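Sensor protein kinase HptS (Staphylococcus aureus, PDB 6LKI) is the sensor histidine kinase of a two-component system that probably responds to extracellular hexose phosphates and controls their uptake. Local coordinates at residues Ser111-Lys114 and Arg118-Ala121. Residues are numbered along the deposited sequence; the frame is centred on the assembly and turned at random.
Sequences SEIK and RQFA
With CG anti to the backbone N (chi1 166°) and the chain extended beyond it, Lys-114 runs past the Phe-120 ring, approaching it at a slant. The touching is done by methylenes at one corner of the ring: CG of Lys-114 lies 3.8 Å from CE2 of Phe-120, and CE of the lysine is 4.0 Å from that same carbon. The ammonium lies beyond this contact, hydrogen-bonded to the backbone oxygen of Asn-134. Arg-118, in contrast, is bent at chi2 (-71°), which turns its end back toward the helix; there is a weak hydrogen bond of 3.2 Å from Arg-118 NH1 to Lys-114 O, the angle at the hydrogen being only 127°. Here the chain leaves helix 108-116: Arg-118 has positive phi, and Gln-119 N, six residues on from Ile-113, donates to Ile-113 O at 2.9 Å, from above the carbonyl plane. The turn joins that helix to strand 120-125, the first strand of the second of two four-stranded antiparallel sheets, an arrangement consistent with a tandem PAS-like (dCache-type) extracellular sensor. The next peptide also comes close: Lys-114 CA makes a CH···O contact of 3.2 Å with Gln-119 O. Gln-119 O is also 3.6 Å from CG1 of Ile-113, whose side chain packs further onto Ile-167 of strand 163-169 and His-5 of helix 2-31. CD1 of Ile-113 comes within 4.2 Å of Gln-119 CB, while the amide of the buried Gln-119 turns to the long helix, OE1 accepting a hydrogen bond from His-5 ND1.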
# COMPACT_ATOMS: atom_id res chain seq x y z
N SER B 111 -28.51 12.69 4.23
CA SER B 111 -28.22 13.87 5.03
C SER B 111 -29.49 14.63 5.39
O SER B 111 -29.55 15.27 6.45
CB SER B 111 -27.25 14.79 4.28
OG SER B 111 -27.95 15.83 3.62
N GLU B 112 -30.51 14.57 4.54
CA GLU B 112 -31.77 15.27 4.81
C GLU B 112 -32.58 14.54 5.87
O GLU B 112 -33.07 15.16 6.83
CB GLU B 112 -32.58 15.42 3.52
CG GLU B 112 -34.07 15.57 3.74
CD GLU B 112 -34.87 15.37 2.47
OE1 GLU B 112 -35.16 16.38 1.79
OE2 GLU B 112 -35.22 14.21 2.16
N ILE B 113 -32.75 13.22 5.72
CA ILE B 113 -33.53 12.46 6.69
C ILE B 113 -32.84 12.45 8.05
O ILE B 113 -33.49 12.30 9.09
CB ILE B 113 -33.79 11.03 6.18
CG1 ILE B 113 -32.48 10.25 6.05
CG2 ILE B 113 -34.52 11.08 4.85
CD1 ILE B 113 -32.67 8.79 5.71
N LYS B 114 -31.51 12.61 8.07
CA LYS B 114 -30.81 12.72 9.35
C LYS B 114 -31.08 14.07 10.00
O LYS B 114 -31.23 14.15 11.23
CB LYS B 114 -29.31 12.52 9.13
CG LYS B 114 -28.44 12.94 10.31
CD LYS B 114 -26.96 12.82 9.97
CE LYS B 114 -26.09 13.44 11.05
NZ LYS B 114 -24.64 13.30 10.74
N ARG B 118 -34.26 12.88 11.86
CA ARG B 118 -33.37 12.21 12.82
C ARG B 118 -33.24 10.72 12.51
O ARG B 118 -33.01 9.90 13.40
CB ARG B 118 -33.84 12.43 14.26
CG ARG B 118 -33.68 13.86 14.75
CD ARG B 118 -32.22 14.22 14.95
NE ARG B 118 -32.04 15.63 15.28
CZ ARG B 118 -31.17 16.44 14.68
NH1 ARG B 118 -30.40 15.97 13.71
NH2 ARG B 118 -31.08 17.71 15.05
N GLN B 119 -33.40 10.36 11.24
CA GLN B 119 -33.21 8.99 10.78
C GLN B 119 -31.77 8.84 10.29
O GLN B 119 -31.34 9.58 9.40
CB GLN B 119 -34.20 8.64 9.67
CG GLN B 119 -35.66 8.75 10.06
CD GLN B 119 -36.59 8.32 8.94
OE1 GLN B 119 -36.20 7.56 8.06
NE2 GLN B 119 -37.83 8.81 8.97
N PHE B 120 -31.04 7.89 10.86
CA PHE B 120 -29.64 7.69 10.55
C PHE B 120 -29.47 6.46 9.66
O PHE B 120 -30.38 5.64 9.52
CB PHE B 120 -28.82 7.55 11.83
CG PHE B 120 -28.87 8.76 12.71
CD1 PHE B 120 -29.91 8.95 13.61
CD2 PHE B 120 -27.88 9.73 12.64
CE1 PHE B 120 -29.97 10.07 14.41
CE2 PHE B 120 -27.93 10.85 13.44
CZ PHE B 120 -28.97 11.02 14.33
N ALA B 121 -28.29 6.35 9.05
CA ALA B 121 -28.02 5.32 8.06
C ALA B 121 -26.78 4.53 8.44
O ALA B 121 -25.82 5.08 8.98
CB ALA B 121 -27.84 5.92 6.66